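Local coordinates for cation-transporting ATPase, E1-E2 family protein (Streptococcus pneumoniae, PDB 4F2F), which exports Cu(I) as a P-type ATPase involved in copper resistance, its metal-binding domain, with a cupredoxin fold, holding copper(I) ions, at residues G13-I19 against I36-F42; A28-K34 against G94-E100. All coordinates share one frame; numbering follows the deposited sequence.

Contact 1: G13-I19 against I36-F42; sequences GIQKIRI and IPAEITF
Strands 14-19 and 38-42 run side by side in the same direction, their axes 4.7 Å apart at closest approach and 18° from parallel. Gln15 pairs with Ala38, Ile17 with Ile40 and Ile19 with Phe42. The backbone bonds follow the staggered parallel pattern: Gln15 N donates to Pro37 O, and Glu39 N returns a bond to Gln15 O. The same exchange recurs with Ile17 N to Glu39 O and Thr41 N to Ile17 O, and Ile19 N to Thr41 O closes the series at 2.7 Å.

The side chain of Gln15 adds a bond of its own. Its CG sits in the crowded position between backbone N and carbonyl carbon (chi1 54°), and the extended chain beyond it brings NE2 within 2.7 Å of Ile36 O. That bond is bent, 145° at the hydrogen. The other amide atom, Gln15 OE1, accepts from the backbone N of Gln33, so both ends of this buried amide are bonded and its rotation is fixed.

On the same face of the sheet, Ile19 lies alongside both Ile40 and Phe42. Its CD1 meets Ile40 CG2 at 3.6 Å and Phe42 CZ at 3.8 Å, while its CB stands 4.0 Å above the plane of the Phe42 ring, near the ring's border rather than over its centre. Ile17 CG2 touches Ile40 CG2 at 3.9 Å.

The opposite face carries Lys16, Arg18, Glu39 and Thr41: Lys16 and Glu39 point the same way, and Lys16 NZ forms only a long salt bridge to Glu39 OE1, at 3.8 Å. Cohesion therefore rests on the main-chain bonds, the doubly held Gln15 amide and the isoleucine-phenylalanine packing, with the loose ion pair probably adding little.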
ATOM      1  N   GLY A  13       9.979 -11.606  10.966  1.00 38.38           N
ATOM      2  CA  GLY A  13       9.696 -12.231   9.686  1.00 42.80           C
ATOM      3  C   GLY A  13       8.472 -11.658   8.992  1.00 35.89           C
ATOM      4  O   GLY A  13       7.904 -12.284   8.095  1.00 40.70           O
ATOM      5  N   ILE A  14       8.060 -10.468   9.418  1.00 36.26           N
ATOM      6  CA  ILE A  14       6.996  -9.730   8.753  1.00 36.11           C
ATOM      7  C   ILE A  14       7.556  -8.383   8.335  1.00 37.30           C
ATOM      8  O   ILE A  14       8.326  -7.773   9.075  1.00 39.31           O
ATOM      9  CB  ILE A  14       5.809  -9.468   9.695  1.00 34.48           C
ATOM     10  CG1 ILE A  14       5.401 -10.748  10.428  1.00 40.93           C
ATOM     11  CG2 ILE A  14       4.635  -8.862   8.922  1.00 35.04           C
ATOM     12  CD1 ILE A  14       4.511 -11.661   9.622  1.00 40.96           C
ATOM     13  N   GLN A  15       7.181  -7.912   7.154  1.00 25.54           N
ATOM     14  CA  GLN A  15       7.551  -6.562   6.757  1.00 24.21           C
ATOM     15  C   GLN A  15       6.340  -5.641   6.887  1.00 22.28           C
ATOM     16  O   GLN A  15       5.276  -5.918   6.333  1.00 22.63           O
ATOM     17  CB  GLN A  15       8.138  -6.536   5.342  1.00 23.37           C
ATOM     18  CG  GLN A  15       7.262  -7.160   4.269  1.00 23.96           C
ATOM     19  CD  GLN A  15       7.985  -7.277   2.942  1.00 22.01           C
ATOM     20  OE1 GLN A  15       8.886  -6.492   2.639  1.00 22.68           O
ATOM     21  NE2 GLN A  15       7.599  -8.264   2.146  1.00 25.13           N
ATOM     22  N   LYS A  16       6.495  -4.562   7.645  1.00 21.72           N
ATOM     23  CA  LYS A  16       5.377  -3.660   7.896  1.00 19.67           C
ATOM     24  C   LYS A  16       5.671  -2.245   7.430  1.00 23.30           C
ATOM     25  O   LYS A  16       6.817  -1.799   7.441  1.00 23.59           O
ATOM     26  CB  LYS A  16       5.009  -3.646   9.383  1.00 23.70           C
ATOM     27  CG  LYS A  16       4.722  -5.017   9.966  1.00 24.56           C
ATOM     28  CD  LYS A  16       4.157  -4.913  11.373  1.00 31.60           C
ATOM     29  CE  LYS A  16       3.976  -6.291  11.991  1.00 37.13           C
ATOM     30  NZ  LYS A  16       2.814  -6.333  12.922  1.00 45.28           N
ATOM     31  N   ILE A  17       4.620  -1.543   7.025  1.00 19.69           N
ATOM     32  CA  ILE A  17       4.740  -0.150   6.630  1.00 20.81           C
ATOM     33  C   ILE A  17       3.379   0.531   6.728  1.00 18.70           C
ATOM     34  O   ILE A  17       2.341  -0.101   6.524  1.00 18.51           O
ATOM     35  CB  ILE A  17       5.312  -0.018   5.204  1.00 20.51           C
ATOM     36  CG1 ILE A  17       5.596   1.447   4.869  1.00 23.99           C
ATOM     37  CG2 ILE A  17       4.370  -0.645   4.191  1.00 23.00           C
ATOM     38  CD1 ILE A  17       6.478   1.632   3.652  1.00 28.28           C
ATOM     39  N   ARG A  18       3.395   1.816   7.065  1.00 19.91           N
ATOM     40  CA  ARG A  18       2.174   2.589   7.236  1.00 20.04           C
ATOM     41  C   ARG A  18       2.047   3.624   6.126  1.00 17.99           C
ATOM     42  O   ARG A  18       3.010   4.316   5.794  1.00 21.94           O
ATOM     43  CB  ARG A  18       2.182   3.281   8.599  1.00 22.88           C
ATOM     44  CG  ARG A  18       0.899   4.012   8.948  1.00 26.55           C
ATOM     45  CD  ARG A  18       1.034   4.723  10.286  1.00 29.03           C
ATOM     46  NE  ARG A  18      -0.224   5.317  10.726  1.00 35.70           N
ATOM     47  CZ  ARG A  18      -0.631   6.537  10.396  1.00 39.16           C
ATOM     48  NH1 ARG A  18       0.119   7.304   9.616  1.00 41.96           N
ATOM     49  NH2 ARG A  18      -1.793   6.994  10.846  1.00 37.55           N
ATOM     50  N   ILE A  19       0.853   3.720   5.552  1.00 17.23           N
ATOM     51  CA  ILE A  19       0.581   4.679   4.490  1.00 17.94           C
ATOM     52  C   ILE A  19      -0.596   5.568   4.868  1.00 19.43           C
ATOM     53  O   ILE A  19      -1.653   5.079   5.269  1.00 17.70           O
ATOM     54  CB  ILE A  19       0.284   3.974   3.152  1.00 15.86           C
ATOM     55  CG1 ILE A  19       1.472   3.104   2.736  1.00 18.06           C
ATOM     56  CG2 ILE A  19      -0.037   4.990   2.065  1.00 19.86           C
ATOM     57  CD1 ILE A  19       1.273   2.391   1.418  1.00 18.52           C
ATOM     58  N   ILE A  36       8.333 -12.554   1.801  1.00 27.27           N
ATOM     59  CA  ILE A  36       8.107 -12.199   3.200  1.00 25.58           C
ATOM     60  C   ILE A  36       6.709 -11.607   3.373  1.00 23.32           C
ATOM     61  O   ILE A  36       6.359 -10.639   2.698  1.00 24.92           O
ATOM     62  CB  ILE A  36       9.160 -11.201   3.715  1.00 25.68           C
ATOM     63  CG1 ILE A  36      10.575 -11.713   3.428  1.00 34.10           C
ATOM     64  CG2 ILE A  36       8.966 -10.939   5.201  1.00 29.28           C
ATOM     65  CD1 ILE A  36      10.884 -13.052   4.064  1.00 32.99           C
ATOM     66  N   PRO A  37       5.901 -12.200   4.268  1.00 24.40           N
ATOM     67  CA  PRO A  37       4.544 -11.694   4.504  1.00 25.27           C
ATOM     68  C   PRO A  37       4.549 -10.190   4.751  1.00 24.00           C
ATOM     69  O   PRO A  37       5.329  -9.700   5.565  1.00 25.88           O
ATOM     70  CB  PRO A  37       4.115 -12.437   5.771  1.00 28.13           C
ATOM     71  CG  PRO A  37       4.866 -13.725   5.706  1.00 27.91           C
ATOM     72  CD  PRO A  37       6.200 -13.380   5.099  1.00 27.76           C
ATOM     73  N   ALA A  38       3.689  -9.467   4.042  1.00 23.65           N
ATOM     74  CA  ALA A  38       3.644  -8.016   4.160  1.00 22.00           C
ATOM     75  C   ALA A  38       2.351  -7.553   4.817  1.00 18.91           C
ATOM     76  O   ALA A  38       1.277  -8.077   4.533  1.00 20.69           O
ATOM     77  CB  ALA A  38       3.817  -7.364   2.799  1.00 23.03           C
ATOM     78  N   GLU A  39       2.473  -6.575   5.709  1.00 18.48           N
ATOM     79  CA  GLU A  39       1.313  -5.909   6.280  1.00 20.30           C
ATOM     80  C   GLU A  39       1.421  -4.413   6.027  1.00 15.88           C
ATOM     81  O   GLU A  39       2.276  -3.731   6.591  1.00 16.88           O
ATOM     82  CB  GLU A  39       1.171  -6.218   7.775  1.00 21.98           C
ATOM     83  CG  GLU A  39       0.756  -7.654   8.066  1.00 26.08           C
ATOM     84  CD  GLU A  39       0.294  -7.869   9.499  1.00 26.83           C
ATOM     85  OE1 GLU A  39       0.160  -6.876  10.244  1.00 29.03           O
ATOM     86  OE2 GLU A  39       0.061  -9.039   9.876  1.00 29.13           O
ATOM     87  N   ILE A  40       0.554  -3.918   5.152  1.00 17.82           N
ATOM     88  CA  ILE A  40       0.558  -2.518   4.775  1.00 17.44           C
ATOM     89  C   ILE A  40      -0.648  -1.836   5.397  1.00 16.13           C
ATOM     90  O   ILE A  40      -1.786  -2.080   4.999  1.00 18.48           O
ATOM     91  CB  ILE A  40       0.514  -2.354   3.248  1.00 18.58           C
ATOM     92  CG1 ILE A  40       1.595  -3.216   2.596  1.00 17.73           C
ATOM     93  CG2 ILE A  40       0.685  -0.896   2.864  1.00 18.70           C
ATOM     94  CD1 ILE A  40       1.510  -3.258   1.086  1.00 19.69           C
ATOM     95  N   THR A  41      -0.388  -0.993   6.388  1.00 17.30           N
ATOM     96  CA  THR A  41      -1.453  -0.332   7.128  1.00 16.71           C
ATOM     97  C   THR A  41      -1.789   1.017   6.513  1.00 17.84           C
ATOM     98  O   THR A  41      -0.952   1.919   6.466  1.00 18.23           O
ATOM     99  CB  THR A  41      -1.078  -0.156   8.607  1.00 18.11           C
ATOM    100  OG1 THR A  41      -0.909  -1.446   9.204  1.00 20.30           O
ATOM    101  CG2 THR A  41      -2.166   0.601   9.355  1.00 17.78           C
ATOM    102  N   PHE A  42      -3.022   1.137   6.036  1.00 15.26           N
ATOM    103  CA  PHE A  42      -3.527   2.385   5.481  1.00 14.72           C
ATOM    104  C   PHE A  42      -4.359   3.129   6.518  1.00 15.52           C
ATOM    105  O   PHE A  42      -5.210   2.537   7.180  1.00 17.38           O
ATOM    106  CB  PHE A  42      -4.406   2.103   4.263  1.00 16.32           C
ATOM    107  CG  PHE A  42      -3.639   1.750   3.018  1.00 14.08           C
ATOM    108  CD1 PHE A  42      -3.155   0.466   2.824  1.00 15.59           C
ATOM    109  CD2 PHE A  42      -3.424   2.698   2.033  1.00 16.28           C
ATOM    110  CE1 PHE A  42      -2.457   0.141   1.673  1.00 15.16           C
ATOM    111  CE2 PHE A  42      -2.729   2.375   0.882  1.00 15.58           C
ATOM    112  CZ  PHE A  42      -2.245   1.096   0.703  1.00 16.30           C
TER

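Contact 2: A28-K34 against G94-E100; sequences AHIQLQK and GSYTVVE
Ser95 OG is gripped by both a ring and a water: His29 ND1 and Ser95 OG share a 2.7 Å hydrogen bond, the hydroxyl lying at the edge of the imidazole and near its plane, and an ordered water bonds to the same hydroxyl. That water also donates to Ile30 O and bonds to Thr97 OG1, joining three polar groups of two neighbouring parallel strands in the cupredoxin fold. With chi1 at 74°, Ser95 OG stands between its backbone N and carbonyl carbon, on the face it shares with His29 and Thr97.

Strands 29-33 and 94-99 come within 4.6 Å at their axes, at an angle of 26°. Their backbone bonds extend from Ser95 N to Ala28 O, through Thr97 N to Ile30 O and Leu32 N to Thr97 O, as far as Lys34 N to Val99 O.

On the buried face, Ile30 CG1 rests 3.7 Å from Tyr96 CB, and Leu32 CD1 approaches Tyr96 CD2 at 4.0 Å. The Tyr96 ring leads away from strand 29-33 to meet the rings of His83, Phe56 and Phe75. Near the C-terminus, Lys34 NZ hydrogen-bonds to Gln78 O, while Lys34 CB packs 3.6 Å from Val98 CG1.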
ATOM      1  N   ALA A  28       3.725   7.189  -1.312  1.00 22.34           N
ATOM      2  CA  ALA A  28       3.029   6.631  -2.463  1.00 21.08           C
ATOM      3  C   ALA A  28       3.789   5.449  -3.055  1.00 21.46           C
ATOM      4  O   ALA A  28       3.199   4.576  -3.688  1.00 19.85           O
ATOM      5  CB  ALA A  28       2.800   7.701  -3.515  1.00 22.55           C
ATOM      6  N   HIS A  29       5.102   5.423  -2.847  1.00 21.74           N
ATOM      7  CA  HIS A  29       5.936   4.367  -3.405  1.00 20.80           C
ATOM      8  C   HIS A  29       6.709   3.643  -2.315  1.00 20.67           C
ATOM      9  O   HIS A  29       7.431   4.264  -1.536  1.00 20.67           O
ATOM     10  CB  HIS A  29       6.895   4.938  -4.448  1.00 23.18           C
ATOM     11  CG  HIS A  29       6.211   5.738  -5.510  1.00 21.47           C
ATOM     12  ND1 HIS A  29       5.398   5.166  -6.463  1.00 23.90           N
ATOM     13  CD2 HIS A  29       6.208   7.070  -5.761  1.00 23.37           C
ATOM     14  CE1 HIS A  29       4.926   6.110  -7.260  1.00 24.04           C
ATOM     15  NE2 HIS A  29       5.403   7.273  -6.854  1.00 26.52           N
ATOM     16  N   ILE A  30       6.549   2.327  -2.260  1.00 20.09           N
ATOM     17  CA  ILE A  30       7.201   1.528  -1.232  1.00 19.09           C
ATOM     18  C   ILE A  30       7.954   0.352  -1.839  1.00 22.44           C
ATOM     19  O   ILE A  30       7.747  -0.002  -3.001  1.00 20.87           O
ATOM     20  CB  ILE A  30       6.192   1.010  -0.187  1.00 21.24           C
ATOM     21  CG1 ILE A  30       5.297  -0.076  -0.786  1.00 19.69           C
ATOM     22  CG2 ILE A  30       5.356   2.153   0.374  1.00 20.45           C
ATOM     23  CD1 ILE A  30       4.311  -0.666   0.203  1.00 18.92           C
ATOM     24  N   GLN A  31       8.831  -0.248  -1.041  1.00 22.42           N
ATOM     25  CA  GLN A  31       9.593  -1.413  -1.466  1.00 20.86           C
ATOM     26  C   GLN A  31       9.323  -2.588  -0.532  1.00 22.61           C
ATOM     27  O   GLN A  31       9.275  -2.427   0.690  1.00 23.85           O
ATOM     28  CB  GLN A  31      11.090  -1.094  -1.499  1.00 23.06           C
ATOM     29  CG  GLN A  31      11.959  -2.251  -1.970  1.00 24.17           C
ATOM     30  CD  GLN A  31      13.442  -1.959  -1.852  1.00 29.79           C
ATOM     31  OE1 GLN A  31      14.008  -1.212  -2.651  1.00 33.45           O
ATOM     32  NE2 GLN A  31      14.083  -2.553  -0.851  1.00 29.26           N
ATOM     33  N   LEU A  32       9.134  -3.767  -1.116  1.00 20.93           N
ATOM     34  CA  LEU A  32       8.860  -4.977  -0.351  1.00 22.71           C
ATOM     35  C   LEU A  32       9.814  -6.094  -0.759  1.00 27.16           C
ATOM     36  O   LEU A  32      10.223  -6.176  -1.917  1.00 25.69           O
ATOM     37  CB  LEU A  32       7.417  -5.433  -0.577  1.00 23.85           C
ATOM     38  CG  LEU A  32       6.289  -4.457  -0.247  1.00 21.73           C
ATOM     39  CD1 LEU A  32       4.952  -5.050  -0.656  1.00 23.10           C
ATOM     40  CD2 LEU A  32       6.287  -4.101   1.232  1.00 22.10           C
ATOM     41  N   GLN A  33      10.162  -6.951   0.194  1.00 25.87           N
ATOM     42  CA  GLN A  33      10.995  -8.116  -0.080  1.00 27.52           C
ATOM     43  C   GLN A  33      10.129  -9.294  -0.517  1.00 22.71           C
ATOM     44  O   GLN A  33       9.113  -9.590   0.111  1.00 25.52           O
ATOM     45  CB  GLN A  33      11.804  -8.494   1.164  1.00 28.57           C
ATOM     46  CG  GLN A  33      12.894  -7.495   1.530  1.00 37.39           C
ATOM     47  CD  GLN A  33      14.098  -7.585   0.614  1.00 39.36           C
ATOM     48  OE1 GLN A  33      14.515  -8.674   0.223  1.00 39.13           O
ATOM     49  NE2 GLN A  33      14.662  -6.434   0.261  1.00 44.86           N
ATOM     50  N   LYS A  34      10.530  -9.965  -1.593  1.00 24.90           N
ATOM     51  CA  LYS A  34       9.788 -11.119  -2.091  1.00 24.03           C
ATOM     52  C   LYS A  34       9.782 -12.259  -1.071  1.00 25.55           C
ATOM     53  O   LYS A  34      10.790 -12.524  -0.415  1.00 27.32           O
ATOM     54  CB  LYS A  34      10.376 -11.598  -3.427  1.00 31.71           C
ATOM     55  CG  LYS A  34       9.898 -12.973  -3.884  1.00 27.75           C
ATOM     56  CD  LYS A  34      10.670 -13.449  -5.112  1.00 32.96           C
ATOM     57  CE  LYS A  34      10.520 -14.953  -5.324  1.00 40.04           C
ATOM     58  NZ  LYS A  34       9.127 -15.350  -5.669  1.00 44.93           N
ATOM     59  N   GLY A  94      -0.283   4.677  -6.332  1.00 18.28           N
ATOM     60  CA  GLY A  94       0.981   4.437  -5.665  1.00 19.34           C
ATOM     61  C   GLY A  94       1.582   3.186  -6.267  1.00 15.84           C
ATOM     62  O   GLY A  94       1.015   2.605  -7.192  1.00 17.54           O
ATOM     63  N   SER A  95       2.731   2.764  -5.759  1.00 19.04           N
ATOM     64  CA  SER A  95       3.362   1.565  -6.276  1.00 18.70           C
ATOM     65  C   SER A  95       4.086   0.805  -5.184  1.00 18.57           C
ATOM     66  O   SER A  95       4.519   1.381  -4.184  1.00 19.65           O
ATOM     67  CB  SER A  95       4.335   1.899  -7.413  1.00 19.34           C
ATOM     68  OG  SER A  95       5.525   2.493  -6.930  1.00 21.41           O
ATOM     69  N   TYR A  96       4.197  -0.502  -5.375  1.00 18.16           N
ATOM     70  CA  TYR A  96       5.060  -1.305  -4.530  1.00 17.85           C
ATOM     71  C   TYR A  96       6.013  -2.108  -5.399  1.00 21.11           C
ATOM     72  O   TYR A  96       5.595  -2.822  -6.311  1.00 22.14           O
ATOM     73  CB  TYR A  96       4.258  -2.197  -3.574  1.00 20.61           C
ATOM     74  CG  TYR A  96       3.315  -3.188  -4.224  1.00 17.33           C
ATOM     75  CD1 TYR A  96       2.060  -2.795  -4.667  1.00 19.48           C
ATOM     76  CD2 TYR A  96       3.665  -4.525  -4.356  1.00 20.64           C
ATOM     77  CE1 TYR A  96       1.190  -3.702  -5.240  1.00 18.32           C
ATOM     78  CE2 TYR A  96       2.804  -5.439  -4.927  1.00 18.94           C
ATOM     79  CZ  TYR A  96       1.568  -5.022  -5.369  1.00 19.75           C
ATOM     80  OH  TYR A  96       0.711  -5.930  -5.941  1.00 20.88           O
ATOM     81  N   THR A  97       7.302  -1.954  -5.128  1.00 21.24           N
ATOM     82  CA  THR A  97       8.325  -2.644  -5.891  1.00 22.68           C
ATOM     83  C   THR A  97       8.837  -3.815  -5.074  1.00 21.37           C
ATOM     84  O   THR A  97       9.300  -3.642  -3.943  1.00 22.46           O
ATOM     85  CB  THR A  97       9.482  -1.699  -6.252  1.00 21.39           C
ATOM     86  OG1 THR A  97       8.969  -0.588  -6.995  1.00 23.74           O
ATOM     87  CG2 THR A  97      10.527  -2.424  -7.089  1.00 24.14           C
ATOM     88  N   VAL A  98       8.728  -5.010  -5.643  1.00 21.02           N
ATOM     89  CA  VAL A  98       9.132  -6.226  -4.956  1.00 21.62           C
ATOM     90  C   VAL A  98      10.539  -6.623  -5.384  1.00 25.10           C
ATOM     91  O   VAL A  98      10.791  -6.866  -6.566  1.00 26.38           O
ATOM     92  CB  VAL A  98       8.152  -7.377  -5.235  1.00 22.39           C
ATOM     93  CG1 VAL A  98       8.600  -8.644  -4.519  1.00 21.87           C
ATOM     94  CG2 VAL A  98       6.744  -6.987  -4.800  1.00 21.41           C
ATOM     95  N   VAL A  99      11.452  -6.677  -4.418  1.00 23.98           N
ATOM     96  CA  VAL A  99      12.846  -7.007  -4.698  1.00 23.68           C
ATOM     97  C   VAL A  99      13.257  -8.316  -4.030  1.00 27.86           C
ATOM     98  O   VAL A  99      12.603  -8.783  -3.096  1.00 26.89           O
ATOM     99  CB  VAL A  99      13.797  -5.882  -4.245  1.00 23.30           C
ATOM    100  CG1 VAL A  99      13.417  -4.569  -4.908  1.00 25.76           C
ATOM    101  CG2 VAL A  99      13.774  -5.747  -2.730  1.00 27.52           C
ATOM    102  N   GLU A 100      14.350  -8.901  -4.511  1.00 28.78           N
ATOM    103  CA  GLU A 100      14.784 -10.212  -4.043  1.00 33.96           C
ATOM    104  C   GLU A 100      15.631 -10.118  -2.781  1.00 37.98           C
ATOM    105  O   GLU A 100      16.314  -9.119  -2.549  1.00 40.65           O
ATOM    106  CB  GLU A 100      15.560 -10.933  -5.145  1.00 39.79           C
ATOM    107  CG  GLU A 100      15.424 -12.441  -5.109  1.00 40.71           C
ATOM    108  CD  GLU A 100      15.518 -13.057  -6.490  1.00 45.27           C
ATOM    109  OE1 GLU A 100      16.348 -12.584  -7.295  1.00 36.61           O
ATOM    110  OE2 GLU A 100      14.755 -14.004  -6.774  1.00 40.74           O
ATOM    111  OXT GLU A 100      15.651 -11.045  -1.971  1.00 40.97           O
TER
HETATM  112  O   HOH W   1       7.703   1.283  -5.510  1.00 21.49           O

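In the fold
The centres of contact 1 and contact 2 are about 11 Å apart, and both belong to one mixed sheet of the cupredoxin-like domain. Their segments alternate along the chain: 13-19, 28-34, 36-42, then 94-100, so strand 29-33 of contact 2 comes directly before strand 38-44 of contact 1. Strand 6-11 pairs with both 14-21 and 29-33, linking the two parallel pairs. The two contacts also touch in the interior, where Ile17 CD1 lies 3.5 Å from Ile30 CG2 and Ile40 CD1 is 3.9 Å from Ile30 CD1. The side chain of Phe42 and residue Gly94 each lie about 11 Å from a bound copper(I) ion; neither contact supplies a ligand, the ions being bound by Cys50, Cys87, Met89 and Met91.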